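Long-range contacts in IclR family transcriptional regulator (Brucella abortus, PDB 5WHM), which represses transcription as an IclR-type regulator, probably binding operator DNA through its N-terminal winged helix-turn-helix domain, with a C-terminal domain that probably binds an effector: residues E31-F36 against I48-T52; Y205-I209 against R244-E248; V219-L223 against L255-V259. All coordinates share one frame; numbering follows the deposited sequence.

Reading from the N terminus, contact 1 comes first: it closes the short loop between helices 24-33 and 45-52 and is complete before either of the others begins. It belongs to the helix-turn-helix domain, while contacts 2 and 3 lie in the C-terminal IclR domain, with nearest atoms about 22 Å and 19 Å from it. Those two cross along the chain: Tyr205-Ile209 and then Val219-Leu223 are laid down as neighbouring antiparallel strands, and helix 244-265 later packs on both, Arg244-Glu248 on the first and Leu255-Val259 on the second. Contacts 2 and 3 therefore fasten one helix to one end of the six-stranded sheet.

Contact 1 (E31-F36 against I48-T52); sequences EVLRCF and IAHKT
Cys35 and Thr52 meet most closely here, with Cys35 SG 3.5 Å from Thr52 CG2. The sulfur also lies against the aliphatic part of Lys51, 3.8 Å from Lys51 CD, so it is held between a methyl and a methylene chain of helix 45-52. Thr52 CG2 further faces the backbone of Glu31, at 4.0 Å from Glu31 O.

Beside this sulfur contact runs a purely apolar one, carried by the two branches of Ile48. Its CG2 methyl meets both methyls of Val32, with Val32 CG2 at 3.8 Å, the two side chains crossing at about a right angle. Its other branch, CG1 directed away from the carbonyl carbon (chi1 -66°) and then extended, carries CD1 to the Phe36 ring, where it approaches CZ obliquely at 4.0 Å.

Helix 45-52 and the following helix 56-69 form the helix-turn-helix of the IclR DNA-binding domain, and helix 24-33 packs across both: Val32 also touches Leu62 and Leu66, and Ile48 touches Val59. Phe36 extends the same core to the wing strands through Leu72, Tyr81 and Leu83.

The polar groups find partners within or beside the helices. Thr52 OG1 gives a hydrogen bond of 2.7 Å to Ile48 O one turn back and is also bonded to Leu54 N; chi1 of 59° sets OG1 between the backbone N and the carbonyl carbon, which leaves CG2 to face Cys35. Thr52 N bonds Ile48 O from the opposite face of its plane, so that carbonyl is gripped twice. A water donates to Cys35 O at 2.8 Å and accepts a weak bond from Lys51 NZ, whose main partner is the carboxylate of Glu40. Glu31 sends its own carboxylate to Arg126.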
loop_
_atom_site.group_PDB
_atom_site.type_symbol
_atom_site.label_atom_id
_atom_site.label_comp_id
_atom_site.label_asym_id
_atom_site.label_seq_id
_atom_site.Cartn_x
_atom_site.Cartn_y
_atom_site.Cartn_z
ATOM N N GLU C 31 12.644 -9.982 -1.685
ATOM C CA GLU C 31 13.501 -9.383 -2.706
ATOM C C GLU C 31 12.886 -9.533 -4.102
ATOM O O GLU C 31 12.984 -8.620 -4.930
ATOM C CB GLU C 31 14.872 -10.041 -2.631
ATOM C CG GLU C 31 16.047 -9.175 -2.949
ATOM C CD GLU C 31 16.068 -7.816 -2.219
ATOM O OE1 GLU C 31 15.894 -7.737 -0.986
ATOM O OE2 GLU C 31 16.286 -6.814 -2.906
ATOM N N VAL C 32 12.254 -10.680 -4.389
ATOM C CA VAL C 32 11.500 -10.834 -5.635
ATOM C C VAL C 32 10.376 -9.794 -5.716
ATOM O O VAL C 32 10.198 -9.126 -6.738
ATOM C CB VAL C 32 10.936 -12.271 -5.758
ATOM C CG1 VAL C 32 9.845 -12.344 -6.867
ATOM C CG2 VAL C 32 12.072 -13.295 -6.025
ATOM N N LEU C 33 9.582 -9.659 -4.653
ATOM C CA LEU C 33 8.493 -8.680 -4.701
ATOM C C LEU C 33 9.022 -7.260 -4.865
ATOM O O LEU C 33 8.374 -6.431 -5.514
ATOM C CB LEU C 33 7.634 -8.761 -3.440
ATOM C CG LEU C 33 6.777 -10.020 -3.313
ATOM C CD1 LEU C 33 6.157 -10.070 -1.906
ATOM C CD2 LEU C 33 5.701 -10.021 -4.428
ATOM N N ARG C 34 10.213 -6.968 -4.327
ATOM C CA ARG C 34 10.778 -5.620 -4.493
ATOM C C ARG C 34 11.234 -5.328 -5.920
ATOM O O ARG C 34 11.558 -4.168 -6.219
ATOM C CB ARG C 34 11.967 -5.410 -3.558
ATOM C CG ARG C 34 11.629 -5.261 -2.087
ATOM C CD ARG C 34 12.891 -4.794 -1.330
ATOM N NE ARG C 34 12.641 -4.505 0.082
ATOM C CZ ARG C 34 12.509 -3.278 0.592
ATOM N NH1 ARG C 34 12.284 -3.115 1.902
ATOM N NH2 ARG C 34 12.611 -2.214 -0.201
ATOM N N CYS C 35 11.308 -6.340 -6.791
ATOM C CA CYS C 35 11.690 -6.101 -8.184
ATOM C C CYS C 35 10.632 -5.312 -8.928
ATOM O O CYS C 35 10.938 -4.689 -9.945
ATOM C CB CYS C 35 11.897 -7.425 -8.920
ATOM S SG CYS C 35 13.400 -8.244 -8.455
ATOM N N PHE C 36 9.382 -5.391 -8.474
ATOM C CA PHE C 36 8.265 -4.702 -9.108
ATOM C C PHE C 36 8.196 -3.280 -8.575
ATOM O O PHE C 36 8.273 -3.053 -7.359
ATOM C CB PHE C 36 6.955 -5.455 -8.853
ATOM C CG PHE C 36 6.932 -6.844 -9.458
ATOM C CD1 PHE C 36 7.497 -7.907 -8.783
ATOM C CD2 PHE C 36 6.361 -7.076 -10.711
ATOM C CE1 PHE C 36 7.508 -9.194 -9.336
ATOM C CE2 PHE C 36 6.337 -8.356 -11.262
ATOM C CZ PHE C 36 6.913 -9.421 -10.581
ATOM N N ILE C 48 13.720 -11.420 -13.231
ATOM C CA ILE C 48 13.813 -11.421 -11.775
ATOM C C ILE C 48 15.122 -12.068 -11.324
ATOM O O ILE C 48 15.752 -11.600 -10.369
ATOM C CB ILE C 48 12.572 -12.090 -11.156
ATOM C CG1 ILE C 48 11.325 -11.234 -11.445
ATOM C CG2 ILE C 48 12.743 -12.279 -9.645
ATOM C CD1 ILE C 48 10.019 -11.943 -11.160
ATOM N N ALA C 49 15.567 -13.128 -12.012
ATOM C CA ALA C 49 16.865 -13.725 -11.691
ATOM C C ALA C 49 17.990 -12.732 -11.933
ATOM O O ALA C 49 18.955 -12.666 -11.156
ATOM C CB ALA C 49 17.120 -14.984 -12.532
ATOM N N HIS C 50 17.911 -11.980 -13.033
ATOM C CA HIS C 50 18.972 -11.019 -13.318
ATOM C C HIS C 50 18.998 -9.926 -12.256
ATOM O O HIS C 50 20.067 -9.574 -11.751
ATOM C CB HIS C 50 18.803 -10.424 -14.713
ATOM C CG HIS C 50 19.817 -9.365 -15.032
ATOM N ND1 HIS C 50 19.660 -8.044 -14.666
ATOM C CD2 HIS C 50 21.022 -9.441 -15.647
ATOM C CE1 HIS C 50 20.716 -7.350 -15.055
ATOM N NE2 HIS C 50 21.555 -8.174 -15.656
ATOM N N LYS C 51 17.821 -9.398 -11.879
ATOM C CA LYS C 51 17.758 -8.312 -10.900
ATOM C C LYS C 51 18.224 -8.753 -9.517
ATOM O O LYS C 51 18.836 -7.968 -8.781
ATOM C CB LYS C 51 16.326 -7.778 -10.782
ATOM C CG LYS C 51 15.840 -6.941 -11.952
ATOM C CD LYS C 51 14.366 -6.510 -11.655
ATOM C CE LYS C 51 13.760 -5.703 -12.790
ATOM N NZ LYS C 51 14.606 -4.552 -13.085
ATOM N N THR C 52 17.864 -9.963 -9.106
ATOM C CA THR C 52 18.147 -10.410 -7.751
ATOM C C THR C 52 19.472 -11.144 -7.626
ATOM O O THR C 52 19.972 -11.278 -6.508
ATOM C CB THR C 52 17.056 -11.351 -7.250
ATOM O OG1 THR C 52 16.973 -12.494 -8.127
ATOM C CG2 THR C 52 15.670 -10.610 -7.110
HETATM O O HOH W 1 13.320 -3.351 -10.389
#

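Contact 2 (Y205-I209 against R244-E248); sequences YCLSI and REKLE
Leu207 and Ile209, the two residues of strand 206-209 that point at the helix, lie against the guanidinium end of Arg244. Ile209 CG1 sits over one face of the guanidinium, offset toward its rim, 3.6 Å from Arg244 NH2. Ile209 CD1 instead meets Leu247 CD1 at 3.8 Å.

Leu207 divides its two methyls: CD1 approaches Arg244 NH1 at 3.4 Å and Glu248 OE2 at 3.6 Å, whereas CD2 packs on Leu247 CB. The CD1 methyl thus packs against both ends of the salt bridge between Arg244 NH1 and Glu248 OE2 (2.9 Å), a link one helical turn long. The carboxylate oxygen lies nearly in the guanidinium plane, yet is itself met from above the carboxylate plane. The Arg244 chain bends at chi3 (-65°), which brings the guanidinium alongside Ile209 and within reach of Glu248.

Just before the strand, Tyr205 OH touches Glu248 CB at 3.4 Å and shares a water with Glu248 O.

The strand forms one end of the six-stranded sheet within this chain, paired with strand 216-225; the first turn of helix 244-265, residues 244-248, runs nearly antiparallel to it (165°) on one side, and helices 157-165 and 186-203 meet Cys206 on the other.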
loop_
_atom_site.group_PDB
_atom_site.type_symbol
_atom_site.label_atom_id
_atom_site.label_comp_id
_atom_site.label_asym_id
_atom_site.label_seq_id
_atom_site.Cartn_x
_atom_site.Cartn_y
_atom_site.Cartn_z
ATOM N N TYR C 205 17.481 23.228 8.029
ATOM C CA TYR C 205 16.753 22.567 6.958
ATOM C C TYR C 205 17.744 22.097 5.909
ATOM O O TYR C 205 18.937 22.453 5.939
ATOM C CB TYR C 205 15.717 23.518 6.329
ATOM C CG TYR C 205 16.353 24.817 5.837
ATOM C CD1 TYR C 205 17.143 24.845 4.692
ATOM C CD2 TYR C 205 16.157 26.001 6.519
ATOM C CE1 TYR C 205 17.774 26.082 4.254
ATOM C CE2 TYR C 205 16.749 27.205 6.090
ATOM C CZ TYR C 205 17.530 27.228 4.956
ATOM O OH TYR C 205 18.099 28.419 4.544
ATOM N N CYS C 206 17.226 21.332 4.943
ATOM C CA CYS C 206 17.944 20.957 3.731
ATOM C C CYS C 206 17.152 21.419 2.520
ATOM O O CYS C 206 15.932 21.284 2.493
ATOM C CB CYS C 206 18.153 19.420 3.633
ATOM S SG CYS C 206 19.417 18.816 4.783
ATOM N N LEU C 207 17.850 21.908 1.501
ATOM C CA LEU C 207 17.247 22.290 0.232
ATOM C C LEU C 207 17.559 21.275 -0.858
ATOM O O LEU C 207 18.573 20.563 -0.824
ATOM C CB LEU C 207 17.765 23.655 -0.246
ATOM C CG LEU C 207 17.650 24.824 0.722
ATOM C CD1 LEU C 207 18.433 26.093 0.268
ATOM C CD2 LEU C 207 16.173 25.128 0.869
ATOM N N SER C 208 16.688 21.260 -1.865
ATOM C CA SER C 208 17.020 20.702 -3.175
ATOM C C SER C 208 16.534 21.702 -4.214
ATOM O O SER C 208 15.352 21.705 -4.565
ATOM C CB SER C 208 16.389 19.336 -3.400
ATOM O OG SER C 208 16.751 18.888 -4.698
ATOM N N ILE C 209 17.433 22.568 -4.677
ATOM C CA ILE C 209 17.105 23.576 -5.690
ATOM C C ILE C 209 17.360 22.943 -7.056
ATOM O O ILE C 209 18.458 23.038 -7.625
ATOM C CB ILE C 209 17.905 24.863 -5.494
ATOM C CG1 ILE C 209 17.703 25.407 -4.080
ATOM C CG2 ILE C 209 17.524 25.897 -6.554
ATOM C CD1 ILE C 209 16.241 25.615 -3.723
ATOM N N ARG C 244 14.931 29.968 -4.350
ATOM C CA ARG C 244 15.803 29.714 -3.201
ATOM C C ARG C 244 15.563 30.717 -2.074
ATOM O O ARG C 244 15.412 30.332 -0.906
ATOM C CB ARG C 244 17.268 29.752 -3.656
ATOM C CG ARG C 244 18.278 29.956 -2.525
ATOM C CD ARG C 244 19.716 30.002 -3.045
ATOM N NE ARG C 244 20.151 28.732 -3.639
ATOM C CZ ARG C 244 20.643 27.702 -2.953
ATOM N NH1 ARG C 244 20.756 27.762 -1.631
ATOM N NH2 ARG C 244 21.037 26.610 -3.593
ATOM N N GLU C 245 15.472 32.003 -2.415
ATOM C CA GLU C 245 15.304 33.042 -1.399
ATOM C C GLU C 245 14.003 32.868 -0.605
ATOM O O GLU C 245 13.990 33.022 0.624
ATOM C CB GLU C 245 15.354 34.418 -2.055
ATOM C CG GLU C 245 14.904 35.528 -1.122
ATOM C CD GLU C 245 15.228 36.911 -1.663
ATOM O OE1 GLU C 245 15.743 36.995 -2.802
ATOM O OE2 GLU C 245 14.957 37.900 -0.948
ATOM N N LYS C 246 12.896 32.556 -1.282
ATOM C CA LYS C 246 11.659 32.269 -0.557
ATOM C C LYS C 246 11.808 31.049 0.362
ATOM O O LYS C 246 11.296 31.041 1.489
ATOM C CB LYS C 246 10.518 32.054 -1.549
ATOM C CG LYS C 246 9.137 32.031 -0.913
ATOM C CD LYS C 246 8.043 32.052 -1.981
ATOM C CE LYS C 246 6.705 32.550 -1.420
ATOM N NZ LYS C 246 6.834 33.839 -0.675
ATOM N N LEU C 247 12.493 30.002 -0.097
ATOM C CA LEU C 247 12.646 28.827 0.753
ATOM C C LEU C 247 13.548 29.115 1.953
ATOM O O LEU C 247 13.254 28.666 3.065
ATOM C CB LEU C 247 13.182 27.650 -0.064
ATOM C CG LEU C 247 12.219 27.144 -1.148
ATOM C CD1 LEU C 247 12.848 26.069 -2.004
ATOM C CD2 LEU C 247 10.898 26.643 -0.566
ATOM N N GLU C 248 14.646 29.867 1.750
ATOM C CA GLU C 248 15.602 30.108 2.832
ATOM C C GLU C 248 15.057 31.092 3.868
ATOM O O GLU C 248 15.317 30.949 5.071
ATOM C CB GLU C 248 16.925 30.658 2.254
ATOM C CG GLU C 248 17.655 29.676 1.323
ATOM C CD GLU C 248 18.990 30.226 0.800
ATOM O OE1 GLU C 248 19.118 31.467 0.600
ATOM O OE2 GLU C 248 19.914 29.405 0.598
HETATM O O HOH W 2 17.833 30.565 6.243
#

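Contact 3 (V219-L223 against L255-V259); sequences VAVPL and LIEMV
Val221 is wedged between three side chains of the helix, its CG2 3.6 Å from Ile256 CG1 and 3.7 Å from Leu255 CG, its CG1 3.7 Å from Val259 CG2. This is the helix-on-sheet packing of the GAF-like C-terminal IclR domain: helix 244-265 lies along strand 216-225, the short segments only 24° from parallel and 8.4 Å apart at closest approach.

Alternation along the strand brings Val219, Val221 and Leu223 to the helix, and successive turns receive them. Leu255 lies against Val219 and Val221, with its CD2 4.0 Å from Val219 CG1. Val259 takes Val221 and Leu223: its CG1, directed away from its own backbone N (chi1 169°), meets Leu223 CB at 3.7 Å, while CG2 is the branch left for Val221. Ile256 crosses Val221 at about a right angle.

Further out, Tyr205 touches Val219, Val221 and Ile256. Strand 206-209 pairs with one edge of strand 216-225 and strand 229-238 with the other, the latter setting Phe233 against Val259 and selenomethionine Met258. Helix 101-115 backs Leu255 through Leu111. Ala220 and Pro222 turn to the other face of the sheet, onto helix 157-165. Where the backbone of the strand itself is reached, Leu255 CD2 rests 3.4 Å from Val219 O.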
loop_
_atom_site.group_PDB
_atom_site.type_symbol
_atom_site.label_atom_id
_atom_site.label_comp_id
_atom_site.label_asym_id
_atom_site.label_seq_id
_atom_site.Cartn_x
_atom_site.Cartn_y
_atom_site.Cartn_z
ATOM N N VAL C 219 12.318 22.319 0.221
ATOM C CA VAL C 219 13.068 22.441 1.472
ATOM C C VAL C 219 12.502 21.383 2.400
ATOM O O VAL C 219 11.306 21.097 2.349
ATOM C CB VAL C 219 12.935 23.850 2.097
ATOM C CG1 VAL C 219 11.468 24.207 2.352
ATOM C CG2 VAL C 219 13.759 23.997 3.393
ATOM N N ALA C 220 13.347 20.795 3.245
ATOM C CA ALA C 220 12.877 19.711 4.111
ATOM C C ALA C 220 13.491 19.843 5.494
ATOM O O ALA C 220 14.601 20.383 5.658
ATOM C CB ALA C 220 13.211 18.315 3.534
ATOM N N VAL C 221 12.751 19.359 6.486
ATOM C CA VAL C 221 13.155 19.438 7.893
ATOM C C VAL C 221 12.882 18.086 8.537
ATOM O O VAL C 221 11.743 17.591 8.457
ATOM C CB VAL C 221 12.396 20.542 8.643
ATOM C CG1 VAL C 221 12.644 20.448 10.145
ATOM C CG2 VAL C 221 12.793 21.936 8.118
ATOM N N PRO C 222 13.859 17.454 9.180
ATOM C CA PRO C 222 13.621 16.131 9.765
ATOM C C PRO C 222 13.107 16.236 11.198
ATOM O O PRO C 222 13.222 17.265 11.862
ATOM C CB PRO C 222 15.015 15.491 9.724
ATOM C CG PRO C 222 15.950 16.701 10.000
ATOM C CD PRO C 222 15.250 17.911 9.386
ATOM N N LEU C 223 12.514 15.145 11.664
ATOM C CA LEU C 223 12.061 15.042 13.045
ATOM C C LEU C 223 12.396 13.645 13.555
ATOM O O LEU C 223 11.986 12.656 12.946
ATOM C CB LEU C 223 10.554 15.294 13.132
ATOM C CG LEU C 223 9.860 14.892 14.428
ATOM C CD1 LEU C 223 10.337 15.809 15.545
ATOM C CD2 LEU C 223 8.375 14.985 14.242
ATOM N N LEU C 255 8.715 25.935 8.063
ATOM C CA LEU C 255 8.654 24.475 8.135
ATOM C C LEU C 255 9.296 23.983 9.426
ATOM O O LEU C 255 8.817 23.019 10.041
ATOM C CB LEU C 255 9.326 23.863 6.901
ATOM C CG LEU C 255 9.366 22.342 6.723
ATOM C CD1 LEU C 255 7.950 21.699 6.797
ATOM C CD2 LEU C 255 10.039 22.010 5.396
ATOM N N ILE C 256 10.381 24.650 9.853
ATOM C CA ILE C 256 11.041 24.303 11.111
ATOM C C ILE C 256 10.093 24.504 12.282
ATOM O O ILE C 256 10.041 23.683 13.205
ATOM C CB ILE C 256 12.322 25.131 11.291
ATOM C CG1 ILE C 256 13.399 24.693 10.292
ATOM C CG2 ILE C 256 12.838 25.076 12.765
ATOM C CD1 ILE C 256 14.603 25.720 10.264
ATOM N N GLU C 257 9.344 25.610 12.273
ATOM C CA GLU C 257 8.384 25.862 13.340
ATOM C C GLU C 257 7.255 24.834 13.317
ATOM O O GLU C 257 6.797 24.391 14.374
ATOM C CB GLU C 257 7.826 27.280 13.218
ATOM C CG GLU C 257 6.777 27.632 14.261
ATOM C CD GLU C 257 7.292 27.566 15.702
ATOM O OE1 GLU C 257 8.530 27.604 15.916
ATOM O OE2 GLU C 257 6.446 27.483 16.625
HETATM N N MSE C 258 6.800 24.459 12.129
HETATM C CA MSE C 258 5.745 23.426 11.983
HETATM C C MSE C 258 6.195 22.102 12.583
HETATM O O MSE C 258 5.466 21.478 13.351
HETATM C CB MSE C 258 5.361 23.222 10.514
HETATM C CG MSE C 258 4.070 22.311 10.313
HETATM SE SE MSE C 258 3.986 21.711 8.468
HETATM C CE MSE C 258 5.282 20.243 8.515
ATOM N N VAL C 259 7.403 21.667 12.227
ATOM C CA VAL C 259 7.929 20.418 12.778
ATOM C C VAL C 259 8.050 20.506 14.301
ATOM O O VAL C 259 7.762 19.537 15.015
ATOM C CB VAL C 259 9.272 20.067 12.106
ATOM C CG1 VAL C 259 9.990 18.929 12.838
ATOM C CG2 VAL C 259 9.022 19.681 10.656
#